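Local structure of chitin deacetylase 1 (Bombyx mori, 5ZNT) at residues 44-55 with 268-276; 211-219 with 230-239. The protein hydrolyses the N-acetyl groups of N-acetylglucosamine residues in chitin, releasing acetate and leaving chitosan, as a zinc-dependent carbohydrate esterase family 4 enzyme. All blocks are in the same frame, centred on the assembly; numbering follows the deposited sequence.

Contact 1 (44-55 with 268-276). With ZN (zinc ion), chain C; NAG (2-acetamido-2-deoxy-beta-D-glucopyranose), chain B.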
loop_
_atom_site.group_PDB
_atom_site.type_symbol
_atom_site.label_atom_id
_atom_site.label_comp_id
_atom_site.label_asym_id
_atom_site.label_seq_id
_atom_site.Cartn_x
_atom_site.Cartn_y
_atom_site.Cartn_z
ATOM N N PHE A 44 5.601 -1.772 -0.924
ATOM C CA PHE A 44 6.911 -1.153 -0.770
ATOM C C PHE A 44 6.751 0.356 -0.648
ATOM O O PHE A 44 6.052 0.974 -1.463
ATOM C CB PHE A 44 7.815 -1.487 -1.965
ATOM C CG PHE A 44 8.061 -2.948 -2.120
ATOM C CD1 PHE A 44 8.984 -3.593 -1.307
ATOM C CD2 PHE A 44 7.341 -3.688 -3.053
ATOM C CE1 PHE A 44 9.190 -4.967 -1.435
ATOM C CE2 PHE A 44 7.558 -5.051 -3.187
ATOM C CZ PHE A 44 8.487 -5.680 -2.384
ATOM N N ASP A 45 7.417 0.936 0.329
ATOM C CA ASP A 45 7.337 2.364 0.464
ATOM C C ASP A 45 8.560 2.988 -0.158
ATOM O O ASP A 45 9.568 2.325 -0.475
ATOM C CB ASP A 45 7.082 2.761 1.910
ATOM C CG ASP A 45 5.708 2.364 2.398
ATOM O OD1 ASP A 45 4.969 1.712 1.630
ATOM O OD2 ASP A 45 5.379 2.699 3.560
ATOM N N ASP A 46 8.414 4.292 -0.303
ATOM C CA ASP A 46 9.445 5.256 -0.596
ATOM C C ASP A 46 10.024 5.013 -1.980
ATOM O O ASP A 46 9.516 4.253 -2.675
ATOM C CB ASP A 46 10.689 5.207 0.348
ATOM C CG ASP A 46 10.382 5.266 1.860
ATOM O OD1 ASP A 46 9.270 5.588 2.207
ATOM O OD2 ASP A 46 11.348 4.978 2.622
ATOM N N ALA A 47 11.044 5.743 -2.348
ATOM C CA ALA A 47 11.470 5.926 -3.724
ATOM C C ALA A 47 11.661 4.662 -4.550
ATOM O O ALA A 47 11.990 3.673 -4.041
ATOM C CB ALA A 47 12.694 6.821 -3.799
ATOM N N ILE A 48 11.443 4.769 -5.838
ATOM C CA ILE A 48 11.740 3.696 -6.730
ATOM C C ILE A 48 12.896 4.238 -7.573
ATOM O O ILE A 48 12.735 5.180 -8.251
ATOM C CB ILE A 48 10.577 3.312 -7.639
ATOM C CG1 ILE A 48 9.436 2.758 -6.827
ATOM C CG2 ILE A 48 11.060 2.348 -8.677
ATOM C CD1 ILE A 48 8.308 2.290 -7.643
ATOM N N ASN A 49 14.045 3.608 -7.529
ATOM C CA ASN A 49 15.201 4.097 -8.288
ATOM C C ASN A 49 16.230 2.979 -8.343
ATOM O O ASN A 49 15.943 1.834 -7.970
ATOM C CB ASN A 49 15.772 5.398 -7.681
ATOM C CG ASN A 49 16.203 5.245 -6.229
ATOM O OD1 ASN A 49 16.599 4.175 -5.797
ATOM N ND2 ASN A 49 16.162 6.342 -5.479
ATOM N N ASN A 50 17.452 3.305 -8.780
ATOM C CA ASN A 50 18.413 2.233 -8.974
ATOM C C ASN A 50 18.885 1.626 -7.651
ATOM O O ASN A 50 19.609 0.626 -7.673
ATOM C CB ASN A 50 19.602 2.728 -9.819
ATOM C CG ASN A 50 19.355 2.581 -11.322
ATOM O OD1 ASN A 50 18.436 1.867 -11.741
ATOM N ND2 ASN A 50 20.179 3.241 -12.137
ATOM N N ASN A 51 18.494 2.180 -6.501
ATOM C CA ASN A 51 18.749 1.458 -5.259
ATOM C C ASN A 51 17.951 0.155 -5.170
ATOM O O ASN A 51 18.341 -0.735 -4.405
ATOM C CB ASN A 51 18.403 2.296 -4.018
ATOM C CG ASN A 51 19.215 3.607 -3.905
ATOM O OD1 ASN A 51 20.102 3.892 -4.698
ATOM N ND2 ASN A 51 18.854 4.419 -2.929
ATOM N N ASN A 52 16.827 0.039 -5.887
ATOM C CA ASN A 52 15.943 -1.117 -5.711
ATOM C C ASN A 52 15.331 -1.678 -6.997
ATOM O O ASN A 52 14.634 -2.692 -6.922
ATOM C CB ASN A 52 14.806 -0.766 -4.725
ATOM C CG ASN A 52 14.155 0.588 -5.028
ATOM O OD1 ASN A 52 13.744 0.857 -6.153
ATOM N ND2 ASN A 52 14.062 1.444 -4.011
ATOM N N ILE A 53 15.618 -1.109 -8.172
ATOM C CA ILE A 53 14.978 -1.575 -9.401
ATOM C C ILE A 53 15.345 -3.031 -9.677
ATOM O O ILE A 53 14.486 -3.846 -10.034
ATOM C CB ILE A 53 15.338 -0.638 -10.578
ATOM C CG1 ILE A 53 14.495 0.665 -10.503
ATOM C CG2 ILE A 53 15.140 -1.364 -11.919
ATOM C CD1 ILE A 53 15.115 1.892 -11.297
ATOM N N GLU A 54 16.604 -3.399 -9.447
ATOM C CA GLU A 54 17.011 -4.782 -9.672
ATOM C C GLU A 54 16.404 -5.729 -8.643
ATOM O O GLU A 54 16.091 -6.879 -8.970
ATOM C CB GLU A 54 18.537 -4.890 -9.655
ATOM C CG GLU A 54 19.209 -4.306 -10.890
ATOM C CD GLU A 54 18.828 -5.044 -12.168
ATOM O OE1 GLU A 54 19.169 -6.252 -12.281
ATOM O OE2 GLU A 54 18.175 -4.415 -13.043
ATOM N N LEU A 55 16.275 -5.291 -7.388
ATOM C CA LEU A 55 15.576 -6.120 -6.407
ATOM C C LEU A 55 14.163 -6.453 -6.885
ATOM O O LEU A 55 13.720 -7.608 -6.795
ATOM C CB LEU A 55 15.526 -5.411 -5.052
ATOM C CG LEU A 55 14.613 -6.099 -4.033
ATOM C CD1 LEU A 55 15.274 -7.355 -3.471
ATOM C CD2 LEU A 55 14.213 -5.167 -2.923
ATOM N N TYR A 268 4.269 -5.314 4.561
ATOM C CA TYR A 268 4.614 -3.938 4.206
ATOM C C TYR A 268 6.116 -3.750 4.354
ATOM O O TYR A 268 6.633 -3.748 5.472
ATOM C CB TYR A 268 3.849 -2.956 5.085
ATOM C CG TYR A 268 2.365 -3.237 5.190
ATOM C CD1 TYR A 268 1.576 -3.325 4.050
ATOM C CD2 TYR A 268 1.755 -3.399 6.424
ATOM C CE1 TYR A 268 0.208 -3.528 4.133
ATOM C CE2 TYR A 268 0.391 -3.635 6.519
ATOM C CZ TYR A 268 -0.375 -3.697 5.374
ATOM O OH TYR A 268 -1.735 -3.915 5.471
ATOM N N PHE A 269 6.817 -3.597 3.227
ATOM C CA PHE A 269 8.277 -3.584 3.209
ATOM C C PHE A 269 8.862 -2.223 2.859
ATOM O O PHE A 269 8.224 -1.374 2.222
ATOM C CB PHE A 269 8.837 -4.581 2.186
ATOM C CG PHE A 269 8.576 -6.023 2.523
ATOM C CD1 PHE A 269 9.410 -6.711 3.387
ATOM C CD2 PHE A 269 7.509 -6.694 1.949
ATOM C CE1 PHE A 269 9.176 -8.063 3.679
ATOM C CE2 PHE A 269 7.253 -8.034 2.242
ATOM C CZ PHE A 269 8.077 -8.717 3.111
ATOM N N HIS A 270 10.125 -2.057 3.249
ATOM C CA HIS A 270 11.063 -1.155 2.586
ATOM C C HIS A 270 12.047 -2.012 1.819
ATOM O O HIS A 270 12.607 -2.957 2.382
ATOM C CB HIS A 270 11.824 -0.279 3.577
ATOM C CG HIS A 270 10.942 0.648 4.339
ATOM N ND1 HIS A 270 10.340 0.286 5.524
ATOM C CD2 HIS A 270 10.542 1.918 4.081
ATOM C CE1 HIS A 270 9.620 1.301 5.973
ATOM N NE2 HIS A 270 9.730 2.303 5.120
ATOM N N ALA A 271 12.248 -1.680 0.543
ATOM C CA ALA A 271 13.169 -2.446 -0.289
ATOM C C ALA A 271 14.530 -2.586 0.371
ATOM O O ALA A 271 15.139 -3.663 0.334
ATOM C CB ALA A 271 13.324 -1.774 -1.651
ATOM N N ALA A 272 15.028 -1.510 0.985
ATOM C CA ALA A 272 16.383 -1.549 1.527
ATOM C C ALA A 272 16.532 -2.644 2.590
ATOM O O ALA A 272 17.595 -3.264 2.712
ATOM C CB ALA A 272 16.744 -0.175 2.102
ATOM N N TRP A 273 15.478 -2.879 3.379
ATOM C CA TRP A 273 15.512 -3.929 4.395
ATOM C C TRP A 273 15.725 -5.303 3.762
ATOM O O TRP A 273 16.523 -6.105 4.260
ATOM C CB TRP A 273 14.221 -3.883 5.209
ATOM C CG TRP A 273 14.129 -4.852 6.383
ATOM C CD1 TRP A 273 14.586 -4.648 7.668
ATOM C CD2 TRP A 273 13.529 -6.159 6.380
ATOM N NE1 TRP A 273 14.295 -5.744 8.454
ATOM C CE2 TRP A 273 13.656 -6.685 7.692
ATOM C CE3 TRP A 273 12.889 -6.932 5.400
ATOM C CZ2 TRP A 273 13.166 -7.945 8.045
ATOM C CZ3 TRP A 273 12.410 -8.178 5.750
ATOM C CH2 TRP A 273 12.554 -8.678 7.064
ATOM N N LEU A 274 15.052 -5.578 2.636
ATOM C CA LEU A 274 15.283 -6.831 1.914
ATOM C C LEU A 274 16.655 -6.842 1.252
ATOM O O LEU A 274 17.361 -7.855 1.279
ATOM C CB LEU A 274 14.199 -7.043 0.849
ATOM C CG LEU A 274 12.824 -7.411 1.386
ATOM C CD1 LEU A 274 11.748 -7.325 0.280
ATOM C CD2 LEU A 274 12.854 -8.823 2.052
ATOM N N LYS A 275 17.044 -5.730 0.641
ATOM C CA LYS A 275 18.298 -5.696 -0.095
ATOM C C LYS A 275 19.497 -5.795 0.837
ATOM O O LYS A 275 20.476 -6.487 0.530
ATOM C CB LYS A 275 18.376 -4.428 -0.938
ATOM C CG LYS A 275 19.596 -4.443 -1.839
ATOM C CD LYS A 275 19.574 -3.326 -2.829
ATOM C CE LYS A 275 20.753 -3.438 -3.761
ATOM N NZ LYS A 275 20.799 -2.255 -4.636
ATOM N N ASN A 276 19.441 -5.122 1.983
ATOM C CA ASN A 276 20.601 -5.093 2.860
ATOM C C ASN A 276 20.755 -6.368 3.670
ATOM O O ASN A 276 21.791 -6.555 4.317
ATOM C CB ASN A 276 20.535 -3.879 3.801
ATOM C CG ASN A 276 20.564 -2.543 3.045
ATOM O OD1 ASN A 276 20.824 -2.493 1.838
ATOM N ND2 ASN A 276 20.299 -1.464 3.755
HETATM ZN ZN ZN C . 8.258 6.172 3.991
HETATM C C1 NAG B . 15.528 4.771 -14.448
HETATM C C2 NAG B . 16.935 4.244 -14.644
HETATM C C3 NAG B . 17.081 3.703 -16.066
HETATM C C4 NAG B . 15.968 2.706 -16.385
HETATM C C5 NAG B . 14.605 3.268 -15.990
HETATM C C6 NAG B . 13.486 2.259 -16.095
HETATM C C7 NAG B . 18.350 5.596 -13.144
HETATM C C8 NAG B . 19.466 6.597 -13.085
HETATM N N2 NAG B . 17.956 5.241 -14.369
HETATM O O3 NAG B . 18.367 3.107 -16.171
HETATM O O4 NAG B . 15.811 2.553 -17.790
HETATM O O5 NAG B . 14.626 3.736 -14.640
HETATM O O6 NAG B . 13.797 1.083 -15.359
HETATM O O7 NAG B . 17.806 5.153 -12.121
HETATM O O HOH W 1 5.494 -0.836 2.417
HETATM O O HOH W 2 7.401 4.204 4.806
HETATM O O HOH W 3 10.053 5.591 5.021
HETATM O O HOH W 4 7.208 6.246 6.041
#
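With CG anti to the carbonyl carbon in both Phe44 and Phe269 (chi1 -61° and -67°), the two benzyl groups lie side by side on adjacent parallel strands of the (beta/alpha)-barrel deacetylase domain of family CE4. Phe44 CD1 sits 3.6 Å from Phe269 CB, and the rings are slid apart until they barely overlap. Leucine suits position 274 as a branched apolar side chain whose one methyl, CD1, touches both rings, at the edge of Phe44 and over one face of Phe269. Asp45 N to Phe269 O, 3.1 Å, joins the strands. Polar groups gather where they end: Asp46 OD1 binds zinc at 2.1 Å beside His101 and His105, while a metal-bound water links Asp45 OD2 with His270 NE2, whose ring is also held through ND1 by Asp235. Asn52 has CG between backbone N and carbonyl carbon (chi1 47°), turning its amide into its own loop: ND2 donates to Ala47 O at 3.0 Å and OD1 accepts from Asn49 N, while CB touches Ala271 CB. With an alanine here, Ala47 O and Asn49 N would probably lose these mates, and the loop would be less firmly held before helix 53-59. Small Ala271 lets Leu55 CD2 approach within 3.7 Å of its CB. Lys275, fully extended, reaches Asn51 O with NZ at 2.9 Å, from above the carbonyl plane.

Contact 2 (211-219 with 230-239); sequences MVMNELDRR and GCAMVDSCSN
Leu216 and Cys231 form a single antiparallel hydrogen-bonded bridge, Leu216 N giving a nearly straight bond (176°) to Cys231 O at 2.7 Å and Cys231 N answering to Leu216 O at 3.0 Å. Glycine suits position 230 because a CB there would run into Glu215 CB and Leu216 O. The Glu215 carboxylate passes alongside this glycine, and a water that donates to Glu215 OE1 at 2.6 Å accepts from Gly230 N; Leu176 N and His195 also bind the carboxylate, so its two oxygens are well supplied inside the protein. Farther from the bridge, Met213 and Met233 meet through CE and SD, 3.7 Å apart, and both unbranched side chains pack against Tyr268 of strand 265-270. Arg218 has CG between its backbone N and carbonyl carbon (chi1 65°); its CB packs 4.0 Å from Cys231 SG, and the later bend at chi3 carries the guanidinium towards Gly230 O and Ser236 O, with NH2 3.7 Å from Gly230 O, too long to be called a bond. Asn239 crosses the Arg218 side chain obliquely, amide and guanidinium planes 30° apart. Asn239 ND2 donates to Arg218 O at 2.8 Å with that oxygen in the amide plane, while Asn239 OD1 packs 3.1 Å from Arg218 CD and is buried without a hydrogen-bonding partner. Beside Arg218 in sequence, Asp217 OD1 accepts from Arg219 N in an Asx turn, and Arg219 grips the same carboxylate side-on with NE and NH2. The Cys231-Cys237 disulfide closes 230-239 on itself, while the backbone pair and the bond from Asn239 fasten it to 211-219, which implies a loop whose fold is set by covalent and polar links as well as packing.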
loop_
_atom_site.group_PDB
_atom_site.type_symbol
_atom_site.label_atom_id
_atom_site.label_comp_id
_atom_site.label_asym_id
_atom_site.label_seq_id
_atom_site.Cartn_x
_atom_site.Cartn_y
_atom_site.Cartn_z
ATOM N N MET A 211 -7.519 0.702 3.938
ATOM C CA MET A 211 -6.815 -0.575 3.825
ATOM C C MET A 211 -6.015 -0.756 5.104
ATOM O O MET A 211 -4.807 -0.519 5.164
ATOM C CB MET A 211 -5.926 -0.603 2.587
ATOM C CG MET A 211 -6.719 -0.749 1.293
ATOM S SD MET A 211 -7.647 -2.315 1.191
ATOM C CE MET A 211 -6.333 -3.533 1.376
ATOM N N VAL A 212 -6.719 -1.209 6.149
ATOM C CA VAL A 212 -6.171 -1.143 7.493
ATOM C C VAL A 212 -4.919 -1.995 7.583
ATOM O O VAL A 212 -4.802 -3.049 6.940
ATOM C CB VAL A 212 -7.243 -1.576 8.518
ATOM C CG1 VAL A 212 -7.706 -3.031 8.275
ATOM C CG2 VAL A 212 -6.757 -1.384 9.947
ATOM N N MET A 213 -3.957 -1.528 8.368
ATOM C CA MET A 213 -2.665 -2.192 8.513
ATOM C C MET A 213 -2.712 -2.987 9.815
ATOM O O MET A 213 -2.426 -2.464 10.890
ATOM C CB MET A 213 -1.524 -1.173 8.498
ATOM C CG MET A 213 -1.434 -0.372 7.178
ATOM S SD MET A 213 -0.162 0.947 7.215
ATOM C CE MET A 213 1.350 0.009 7.188
ATOM N N ASN A 214 -3.090 -4.265 9.708
ATOM C CA ASN A 214 -3.072 -5.148 10.870
ATOM C C ASN A 214 -1.646 -5.372 11.329
ATOM O O ASN A 214 -0.783 -5.746 10.532
ATOM C CB ASN A 214 -3.705 -6.499 10.534
ATOM C CG ASN A 214 -5.189 -6.416 10.343
ATOM O OD1 ASN A 214 -5.938 -6.270 11.308
ATOM N ND2 ASN A 214 -5.636 -6.522 9.091
ATOM N N GLU A 215 -1.394 -5.182 12.623
ATOM C CA GLU A 215 -0.093 -5.554 13.154
ATOM C C GLU A 215 0.119 -7.054 13.005
ATOM O O GLU A 215 -0.823 -7.843 13.073
ATOM C CB GLU A 215 0.022 -5.173 14.627
ATOM C CG GLU A 215 0.138 -3.681 14.874
ATOM C CD GLU A 215 0.402 -3.391 16.345
ATOM O OE1 GLU A 215 -0.085 -4.168 17.200
ATOM O OE2 GLU A 215 1.095 -2.404 16.635
ATOM N N LEU A 216 1.363 -7.442 12.782
ATOM C CA LEU A 216 1.716 -8.845 12.726
ATOM C C LEU A 216 2.251 -9.278 14.092
ATOM O O LEU A 216 2.754 -8.461 14.866
ATOM C CB LEU A 216 2.753 -9.105 11.628
ATOM C CG LEU A 216 2.253 -9.349 10.181
ATOM C CD1 LEU A 216 1.138 -8.450 9.760
ATOM C CD2 LEU A 216 3.415 -9.215 9.195
ATOM N N ASP A 217 2.108 -10.573 14.382
ATOM C CA ASP A 217 2.539 -11.178 15.643
ATOM C C ASP A 217 4.007 -11.559 15.506
ATOM O O ASP A 217 4.367 -12.415 14.692
ATOM C CB ASP A 217 1.653 -12.388 15.961
ATOM C CG ASP A 217 2.003 -13.078 17.288
ATOM O OD1 ASP A 217 2.963 -12.689 17.985
ATOM O OD2 ASP A 217 1.284 -14.036 17.629
ATOM N N ARG A 218 4.868 -10.898 16.267
ATOM C CA ARG A 218 6.298 -11.129 16.126
ATOM C C ARG A 218 6.828 -12.178 17.102
ATOM O O ARG A 218 8.044 -12.391 17.157
ATOM C CB ARG A 218 7.045 -9.823 16.347
ATOM C CG ARG A 218 6.845 -9.393 17.768
ATOM C CD ARG A 218 7.887 -8.465 18.222
ATOM N NE ARG A 218 7.525 -7.107 17.874
ATOM C CZ ARG A 218 8.153 -6.047 18.354
ATOM N NH1 ARG A 218 9.161 -6.223 19.211
ATOM N NH2 ARG A 218 7.772 -4.826 17.983
ATOM N N ARG A 219 5.958 -12.812 17.890
ATOM C CA ARG A 219 6.424 -13.748 18.908
ATOM C C ARG A 219 7.127 -14.927 18.252
ATOM O O ARG A 219 6.556 -15.591 17.380
ATOM C CB ARG A 219 5.252 -14.227 19.764
ATOM C CG ARG A 219 4.819 -13.227 20.828
ATOM C CD ARG A 219 3.592 -13.749 21.557
ATOM N NE ARG A 219 2.561 -14.176 20.616
ATOM C CZ ARG A 219 1.535 -14.962 20.928
ATOM N NH1 ARG A 219 1.396 -15.420 22.167
ATOM N NH2 ARG A 219 0.653 -15.300 19.995
ATOM N N GLY A 230 2.574 -5.957 18.626
ATOM C CA GLY A 230 2.710 -6.368 17.240
ATOM C C GLY A 230 3.589 -5.397 16.459
ATOM O O GLY A 230 4.195 -4.474 17.004
ATOM N N CYS A 231 3.646 -5.608 15.140
ATOM C CA CYS A 231 4.409 -4.698 14.288
ATOM C C CYS A 231 3.739 -4.630 12.925
ATOM O O CYS A 231 3.348 -5.664 12.373
ATOM C CB CYS A 231 5.876 -5.143 14.151
ATOM S SG CYS A 231 6.095 -6.917 13.772
ATOM N N ALA A 232 3.582 -3.415 12.395
ATOM C CA ALA A 232 2.895 -3.262 11.115
ATOM C C ALA A 232 3.887 -3.308 9.953
ATOM O O ALA A 232 3.779 -4.167 9.074
ATOM C CB ALA A 232 2.066 -1.968 11.109
ATOM N N MET A 233 4.865 -2.409 9.940
ATOM C CA MET A 233 5.937 -2.500 8.957
ATOM C C MET A 233 6.844 -3.662 9.317
ATOM O O MET A 233 7.255 -3.806 10.476
ATOM C CB MET A 233 6.741 -1.201 8.899
ATOM C CG MET A 233 5.908 0.051 8.627
ATOM S SD MET A 233 5.046 -0.021 7.032
ATOM C CE MET A 233 6.449 -0.216 5.920
ATOM N N VAL A 234 7.174 -4.485 8.322
ATOM C CA VAL A 234 7.991 -5.662 8.602
ATOM C C VAL A 234 9.312 -5.261 9.247
ATOM O O VAL A 234 9.768 -5.899 10.202
ATOM C CB VAL A 234 8.209 -6.489 7.323
ATOM C CG1 VAL A 234 9.116 -7.671 7.610
ATOM C CG2 VAL A 234 6.867 -6.970 6.792
ATOM N N ASP A 235 9.935 -4.181 8.770
ATOM C CA ASP A 235 11.228 -3.815 9.342
ATOM C C ASP A 235 11.116 -3.234 10.750
ATOM O O ASP A 235 12.148 -3.038 11.402
ATOM C CB ASP A 235 11.935 -2.811 8.438
ATOM C CG ASP A 235 11.021 -1.712 8.004
ATOM O OD1 ASP A 235 10.342 -1.909 6.958
ATOM O OD2 ASP A 235 10.925 -0.700 8.748
ATOM N N SER A 236 9.911 -2.931 11.227
ATOM C CA SER A 236 9.761 -2.550 12.620
ATOM C C SER A 236 9.663 -3.756 13.558
ATOM O O SER A 236 9.570 -3.560 14.776
ATOM C CB SER A 236 8.539 -1.646 12.783
ATOM O OG SER A 236 7.321 -2.374 12.691
ATOM N N CYS A 237 9.687 -4.993 13.037
ATOM C CA CYS A 237 9.686 -6.197 13.881
ATOM C C CYS A 237 11.127 -6.507 14.276
ATOM O O CYS A 237 11.791 -7.380 13.714
ATOM C CB CYS A 237 9.039 -7.381 13.166
ATOM S SG CYS A 237 7.474 -7.015 12.303
ATOM N N SER A 238 11.598 -5.800 15.305
ATOM C CA SER A 238 13.031 -5.702 15.568
ATOM C C SER A 238 13.652 -6.990 16.095
ATOM O O SER A 238 14.880 -7.099 16.076
ATOM C CB SER A 238 13.298 -4.558 16.548
ATOM O OG SER A 238 12.337 -4.576 17.587
ATOM N N ASN A 239 12.859 -7.958 16.554
ATOM C CA ASN A 239 13.404 -9.241 16.986
ATOM C C ASN A 239 13.646 -10.222 15.840
ATOM O O ASN A 239 14.160 -11.319 16.088
ATOM C CB ASN A 239 12.480 -9.892 18.023
ATOM C CG ASN A 239 11.058 -10.073 17.512
ATOM O OD1 ASN A 239 10.523 -9.208 16.815
ATOM N ND2 ASN A 239 10.437 -11.193 17.865
HETATM O O HOH W 5 0.136 -4.331 19.764
#

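From the N terminus, strand 38-45 runs into the zinc-binding turn and the loop before helix 53-59, and this first half of contact 1 waits until residues 268-276 for its partner, closing a loop of more than two hundred residues. Contact 2 is nested inside: segment 211-219 leaves strand 209-214 and meets 230-239 after a short excursion, just before helix 243-258. The chain then returns through strand 265-270 to complete contact 1. The two contacts touch directly, as Val234 N lies 3.0 Å from Tyr268 O and Trp273 CD1 packs against Asp235 CB. Contact 2 thus flanks the strand that contact 1 pairs with 38-45, joining the mixed sheet to the parallel one.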